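Local structure of phenylacetaldehyde dehydrogenase (4O5H) at residues F26-Q32 against L215-R219; S321-S327 against L420-D426. The protein probably catalyses the NAD-dependent oxidation of phenylacetaldehyde to phenylacetate, as a member of the aldehyde dehydrogenase family. One frame throughout, in Å; residues are numbered along the deposited sequence.

Interaction 1 of 2, residues F26-Q32 against L215-R219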
loop_
_atom_site.group_PDB
_atom_site.type_symbol
_atom_site.label_atom_id
_atom_site.label_comp_id
_atom_site.label_asym_id
_atom_site.label_seq_id
_atom_site.Cartn_x
_atom_site.Cartn_y
_atom_site.Cartn_z
ATOM N N PHE A 26 4.216 -32.561 -22.715
ATOM C CA PHE A 26 3.492 -31.401 -22.264
ATOM C C PHE A 26 3.159 -30.495 -23.445
ATOM O O PHE A 26 2.046 -30.014 -23.553
ATOM C CB PHE A 26 4.307 -30.627 -21.223
ATOM C CG PHE A 26 3.648 -29.354 -20.767
ATOM C CD1 PHE A 26 2.615 -29.365 -19.855
ATOM C CD2 PHE A 26 4.080 -28.153 -21.250
ATOM C CE1 PHE A 26 2.007 -28.192 -19.438
ATOM C CE2 PHE A 26 3.499 -26.963 -20.830
ATOM C CZ PHE A 26 2.469 -26.987 -19.910
ATOM N N LEU A 27 4.119 -30.281 -24.330
ATOM C CA LEU A 27 3.859 -29.455 -25.503
ATOM C C LEU A 27 2.805 -30.027 -26.445
ATOM O O LEU A 27 2.008 -29.290 -27.008
ATOM C CB LEU A 27 5.128 -29.204 -26.291
ATOM C CG LEU A 27 6.187 -28.368 -25.574
ATOM C CD1 LEU A 27 7.454 -28.331 -26.426
ATOM C CD2 LEU A 27 5.691 -26.978 -25.281
ATOM N N ALA A 28 2.814 -31.328 -26.625
ATOM C CA ALA A 28 1.897 -31.964 -27.573
ATOM C C ALA A 28 0.434 -31.963 -27.104
ATOM O O ALA A 28 -0.443 -31.925 -27.912
ATOM C CB ALA A 28 2.331 -33.388 -27.840
ATOM N N LYS A 29 0.168 -32.018 -25.812
ATOM C CA LYS A 29 -1.204 -32.231 -25.374
ATOM C C LYS A 29 -2.011 -30.926 -25.312
ATOM O O LYS A 29 -1.449 -29.847 -25.114
ATOM C CB LYS A 29 -1.214 -32.914 -24.010
ATOM C CG LYS A 29 -0.967 -31.948 -22.869
ATOM C CD LYS A 29 -0.683 -32.646 -21.563
ATOM C CE LYS A 29 -0.554 -31.602 -20.470
ATOM N NZ LYS A 29 -0.384 -32.213 -19.144
ATOM N N PRO A 30 -3.334 -31.027 -25.365
ATOM C CA PRO A 30 -4.187 -29.844 -25.265
ATOM C C PRO A 30 -4.057 -29.119 -23.934
ATOM O O PRO A 30 -3.899 -29.745 -22.918
ATOM C CB PRO A 30 -5.596 -30.413 -25.403
ATOM C CG PRO A 30 -5.397 -31.683 -26.145
ATOM C CD PRO A 30 -4.125 -32.244 -25.622
ATOM N N LYS A 31 -3.986 -27.795 -23.968
ATOM C CA LYS A 31 -3.757 -26.971 -22.756
ATOM C C LYS A 31 -5.077 -26.386 -22.334
ATOM O O LYS A 31 -5.846 -25.911 -23.177
ATOM C CB LYS A 31 -2.820 -25.770 -23.019
ATOM C CG LYS A 31 -1.533 -26.086 -23.757
ATOM C CD LYS A 31 -0.568 -26.941 -22.963
ATOM C CE LYS A 31 0.655 -27.142 -23.824
ATOM N NZ LYS A 31 0.418 -27.865 -25.115
ATOM N N GLN A 32 -5.265 -26.298 -21.030
ATOM C CA GLN A 32 -6.456 -25.702 -20.451
ATOM C C GLN A 32 -6.111 -24.800 -19.262
ATOM O O GLN A 32 -5.025 -24.897 -18.698
ATOM C CB GLN A 32 -7.379 -26.817 -20.000
ATOM C CG GLN A 32 -7.861 -27.666 -21.150
ATOM C CD GLN A 32 -8.878 -28.643 -20.717
ATOM O OE1 GLN A 32 -8.589 -29.546 -19.926
ATOM N NE2 GLN A 32 -10.106 -28.467 -21.198
ATOM N N LEU A 215 3.001 -20.946 -20.473
ATOM C CA LEU A 215 3.175 -22.400 -20.314
ATOM C C LEU A 215 3.684 -22.849 -18.963
ATOM O O LEU A 215 3.166 -23.847 -18.427
ATOM C CB LEU A 215 4.051 -22.969 -21.411
ATOM C CG LEU A 215 3.491 -22.861 -22.839
ATOM C CD1 LEU A 215 4.471 -23.463 -23.831
ATOM C CD2 LEU A 215 2.131 -23.538 -22.977
ATOM N N SER A 216 4.708 -22.191 -18.409
ATOM C CA SER A 216 5.276 -22.699 -17.138
ATOM C C SER A 216 4.262 -22.571 -15.989
ATOM O O SER A 216 4.230 -23.409 -15.091
ATOM C CB SER A 216 6.630 -22.065 -16.807
ATOM O OG SER A 216 6.524 -20.657 -16.676
ATOM N N ALA A 217 3.406 -21.559 -16.075
ATOM C CA ALA A 217 2.350 -21.378 -15.062
ATOM C C ALA A 217 1.317 -22.509 -15.110
ATOM O O ALA A 217 0.916 -23.006 -14.074
ATOM C CB ALA A 217 1.671 -20.038 -15.236
ATOM N N LEU A 218 0.954 -22.949 -16.317
ATOM C CA LEU A 218 0.071 -24.081 -16.470
ATOM C C LEU A 218 0.723 -25.342 -15.903
ATOM O O LEU A 218 0.049 -26.094 -15.231
ATOM C CB LEU A 218 -0.381 -24.290 -17.929
ATOM C CG LEU A 218 -1.218 -23.097 -18.472
ATOM C CD1 LEU A 218 -1.585 -23.329 -19.912
ATOM C CD2 LEU A 218 -2.488 -22.885 -17.644
ATOM N N ARG A 219 2.003 -25.560 -16.150
ATOM C CA ARG A 219 2.658 -26.760 -15.619
ATOM C C ARG A 219 2.737 -26.675 -14.103
ATOM O O ARG A 219 2.522 -27.657 -13.429
ATOM C CB ARG A 219 4.046 -26.971 -16.252
ATOM C CG ARG A 219 4.739 -28.262 -15.818
ATOM C CD ARG A 219 4.056 -29.513 -16.330
ATOM N NE ARG A 219 4.913 -30.676 -16.021
ATOM C CZ ARG A 219 4.656 -31.609 -15.118
ATOM N NH1 ARG A 219 3.507 -31.638 -14.447
ATOM N NH2 ARG A 219 5.563 -32.526 -14.885
#
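Phe26 and Arg219 meet because each sends CG trans to its own backbone N. In Phe26 (chi1 176°) this swings the ring out toward helix 215-227. In Arg219 (chi1 -176°), with a bend at chi2, it lays the aliphatic part of the chain beside that ring. Arg219 CD comes within 3.8 Å of Phe26 CD1, neither squarely over the face nor in the plane. The ring and guanidinium planes are 34° apart, and it is the methylene CD that touches the ring. The far end of the ring reaches the helix backbone, with Phe26 CZ 3.5 Å from Leu215 O. That carbonyl already accepts the helical bond from Arg219 N. Leu218 CB lies farther off, at the ring edge.

Lys31 covers one face of Phe26 with CE, which sits toward the rim. Bends at chi2 and chi4 turn its ammonium group back to the end of helix 21-28. There NZ donates to Lys29 O at 2.7 Å and to Leu27 O at 2.9 Å. A weak bond goes to Phe26 O. NZ thus gathers three carbonyls around the end of helix 21-28, and a positive charge there would suit the helix dipole. Its methylene side serves the apolar contact: Lys31 CE is 4.0 Å from Leu215 CD2. Leu27 CD2 touches Leu215 CD1 at 4.0 Å, the two side chains crossing at about a right angle. Leu218 CD2 packs against Gln32 O at 3.4 Å.

The guanidinium of Arg219 forms salt bridges with Glu222 and Glu111. Helix 109-120 flanks the contact, with Ile115 touching both Phe26 and Leu215. Strand 57-63 packs on Lys31, Leu215 and Leu218 through Ala60, Val62 and Ile59, so the loop after helix 21-28 and the start of helix 215-227 share this strand as a neighbour.

Interaction 2 of 2, residues S321-S327 against L420-D426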
loop_
_atom_site.group_PDB
_atom_site.type_symbol
_atom_site.label_atom_id
_atom_site.label_comp_id
_atom_site.label_asym_id
_atom_site.label_seq_id
_atom_site.Cartn_x
_atom_site.Cartn_y
_atom_site.Cartn_z
ATOM N N SER A 321 20.651 -0.159 -16.604
ATOM C CA SER A 321 20.522 0.401 -17.930
ATOM C C SER A 321 21.222 1.728 -18.157
ATOM O O SER A 321 21.404 2.138 -19.309
ATOM C CB SER A 321 19.030 0.501 -18.312
ATOM O OG SER A 321 18.306 1.242 -17.366
ATOM N N ARG A 322 21.649 2.379 -17.079
ATOM C CA ARG A 322 22.471 3.583 -17.151
ATOM C C ARG A 322 23.742 3.386 -16.361
ATOM O O ARG A 322 23.682 3.214 -15.151
ATOM C CB ARG A 322 21.737 4.795 -16.560
ATOM C CG ARG A 322 20.454 5.155 -17.256
ATOM C CD ARG A 322 19.789 6.370 -16.637
ATOM N NE ARG A 322 19.241 6.105 -15.327
ATOM C CZ ARG A 322 19.294 6.920 -14.283
ATOM N NH1 ARG A 322 20.018 8.032 -14.287
ATOM N NH2 ARG A 322 18.695 6.563 -13.162
ATOM N N ALA A 323 24.905 3.472 -17.023
ATOM C CA ALA A 323 26.157 3.336 -16.317
ATOM C C ALA A 323 26.805 4.702 -16.196
ATOM O O ALA A 323 27.004 5.395 -17.183
ATOM C CB ALA A 323 27.072 2.363 -17.016
ATOM N N TYR A 324 27.093 5.102 -14.962
ATOM C CA TYR A 324 27.815 6.325 -14.686
ATOM C C TYR A 324 29.155 5.903 -14.110
ATOM O O TYR A 324 29.236 5.352 -13.012
ATOM C CB TYR A 324 27.013 7.203 -13.720
ATOM C CG TYR A 324 25.710 7.652 -14.324
ATOM C CD1 TYR A 324 25.683 8.618 -15.323
ATOM C CD2 TYR A 324 24.499 7.058 -13.949
ATOM C CE1 TYR A 324 24.478 9.010 -15.891
ATOM C CE2 TYR A 324 23.307 7.430 -14.511
ATOM C CZ TYR A 324 23.284 8.398 -15.487
ATOM O OH TYR A 324 22.110 8.766 -16.059
ATOM N N ILE A 325 30.221 6.202 -14.846
ATOM C CA ILE A 325 31.540 5.717 -14.508
ATOM C C ILE A 325 32.498 6.892 -14.341
ATOM O O ILE A 325 32.526 7.797 -15.165
ATOM C CB ILE A 325 32.094 4.827 -15.626
ATOM C CG1 ILE A 325 31.141 3.659 -15.870
ATOM C CG2 ILE A 325 33.487 4.341 -15.280
ATOM C CD1 ILE A 325 31.259 3.105 -17.286
ATOM N N HIS A 326 33.234 6.884 -13.235
ATOM C CA HIS A 326 34.089 7.980 -12.929
ATOM C C HIS A 326 35.039 8.233 -14.113
ATOM O O HIS A 326 35.584 7.298 -14.695
ATOM C CB HIS A 326 34.851 7.706 -11.631
ATOM C CG HIS A 326 35.605 8.892 -11.135
ATOM N ND1 HIS A 326 36.790 9.292 -11.699
ATOM C CD2 HIS A 326 35.329 9.795 -10.167
ATOM C CE1 HIS A 326 37.230 10.379 -11.098
ATOM N NE2 HIS A 326 36.358 10.706 -10.165
ATOM N N SER A 327 35.251 9.506 -14.419
ATOM C CA SER A 327 36.049 9.908 -15.565
ATOM C C SER A 327 37.486 9.358 -15.576
ATOM O O SER A 327 38.020 9.078 -16.643
ATOM C CB SER A 327 36.085 11.445 -15.677
ATOM O OG SER A 327 36.567 12.043 -14.482
ATOM N N LEU A 420 22.516 -0.561 -23.180
ATOM C CA LEU A 420 23.154 0.245 -22.143
ATOM C C LEU A 420 23.421 1.666 -22.648
ATOM O O LEU A 420 23.764 1.843 -23.805
ATOM C CB LEU A 420 24.499 -0.376 -21.774
ATOM C CG LEU A 420 25.308 0.284 -20.645
ATOM C CD1 LEU A 420 24.570 0.260 -19.332
ATOM C CD2 LEU A 420 26.645 -0.407 -20.475
ATOM N N VAL A 421 23.230 2.656 -21.775
ATOM C CA VAL A 421 23.748 3.996 -22.025
ATOM C C VAL A 421 24.830 4.230 -20.972
ATOM O O VAL A 421 24.640 3.863 -19.816
ATOM C CB VAL A 421 22.665 5.086 -22.008
ATOM C CG1 VAL A 421 21.644 4.823 -23.100
ATOM C CG2 VAL A 421 21.962 5.190 -20.641
ATOM N N ALA A 422 25.971 4.798 -21.383
ATOM C CA ALA A 422 27.079 4.958 -20.457
ATOM C C ALA A 422 27.695 6.347 -20.563
ATOM O O ALA A 422 28.046 6.791 -21.672
ATOM C CB ALA A 422 28.140 3.916 -20.746
ATOM N N MET A 423 27.885 6.980 -19.408
ATOM C CA MET A 423 28.389 8.369 -19.310
ATOM C C MET A 423 29.370 8.536 -18.160
ATOM O O MET A 423 29.284 7.821 -17.168
ATOM C CB MET A 423 27.204 9.320 -19.090
ATOM C CG MET A 423 26.288 9.475 -20.314
ATOM S SD MET A 423 24.556 9.836 -19.883
ATOM C CE MET A 423 24.017 8.215 -19.396
ATOM N N PRO A 424 30.283 9.515 -18.272
ATOM C CA PRO A 424 31.240 9.812 -17.236
ATOM C C PRO A 424 30.709 10.758 -16.171
ATOM O O PRO A 424 29.733 11.447 -16.385
ATOM C CB PRO A 424 32.377 10.478 -18.016
ATOM C CG PRO A 424 31.672 11.214 -19.125
ATOM C CD PRO A 424 30.523 10.314 -19.498
ATOM N N PHE A 425 31.362 10.770 -15.014
ATOM C CA PHE A 425 31.164 11.799 -14.015
ATOM C C PHE A 425 32.478 12.102 -13.343
ATOM O O PHE A 425 33.350 11.242 -13.260
ATOM C CB PHE A 425 30.134 11.394 -12.962
ATOM C CG PHE A 425 30.595 10.303 -12.034
ATOM C CD1 PHE A 425 31.235 10.607 -10.850
ATOM C CD2 PHE A 425 30.295 8.956 -12.311
ATOM C CE1 PHE A 425 31.654 9.610 -9.996
ATOM C CE2 PHE A 425 30.689 7.946 -11.440
ATOM C CZ PHE A 425 31.392 8.273 -10.297
ATOM N N ASP A 426 32.601 13.333 -12.836
ATOM C CA ASP A 426 33.846 13.791 -12.187
ATOM C C ASP A 426 33.820 13.722 -10.698
ATOM O O ASP A 426 34.859 13.626 -10.105
ATOM C CB ASP A 426 34.167 15.224 -12.601
ATOM C CG ASP A 426 34.553 15.319 -14.056
ATOM O OD1 ASP A 426 35.081 14.318 -14.610
ATOM O OD2 ASP A 426 34.279 16.371 -14.660
#
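Ser327 OG donates to Asp426 OD1 at 2.7 Å, meeting the oxygen nearly along its C-O axis. This bond closes the end of a parallel beta pair, strands 320-326 and 419-425, inside the seven-stranded mixed sheet. The backbone ladder passes from one strand to the other and back. It starts with Val421 N to Ser321 O and ends with Ser327 N to Phe425 O at 2.8 Å. Phe425 N to Ile325 O is the longest rung, at 3.2 Å.

Tyr324 and Met423 lie side by side on the same face as Arg322 and Val421. Met423 CE is 3.6 Å from Tyr324 CE1, and its sulfur makes an oblique Met-aromatic contact with the ring. Arg322 NH1 donates to Tyr324 OH at 2.8 Å, and that hydroxyl also bonds to Gln406. Arg322 CG packs on Val421 CG2 at 3.7 Å. On the other face Ala323 and Ala422 meet through their methyls, next to helix 330-343.

Phe425 has CG between its backbone N and carbonyl carbon (chi1 70°), which folds the ring over the neighbouring strand. The His326 ring sets its edge toward the Phe425 face in an offset edge-to-face pair, planes 81° apart. His326 CA also makes a CH-pi contact over that ring, 3.8 Å from the Phe425 centroid.

In the fold
Interaction 1 closes before interaction 2 opens, so the two come in series along the chain. Their centres are 44 Å apart and their nearest atoms about 25 Å apart. They lie on opposite sides of the chain's centre and share no helix or strand. Interaction 1 joins the N-terminal helix 21-28 to helix 215-227, which follows strand 204-208 of the eight-stranded sheet. The sodium ion lies nearby, bound by Val51, Asp119 and Asp212. Interaction 2 pairs two inner strands of the separate seven-stranded sheet. The cores of the two sheets match the coenzyme-binding and catalytic domains of aldehyde dehydrogenases, so interaction 1 lies on the coenzyme-binding side and interaction 2 within the catalytic domain.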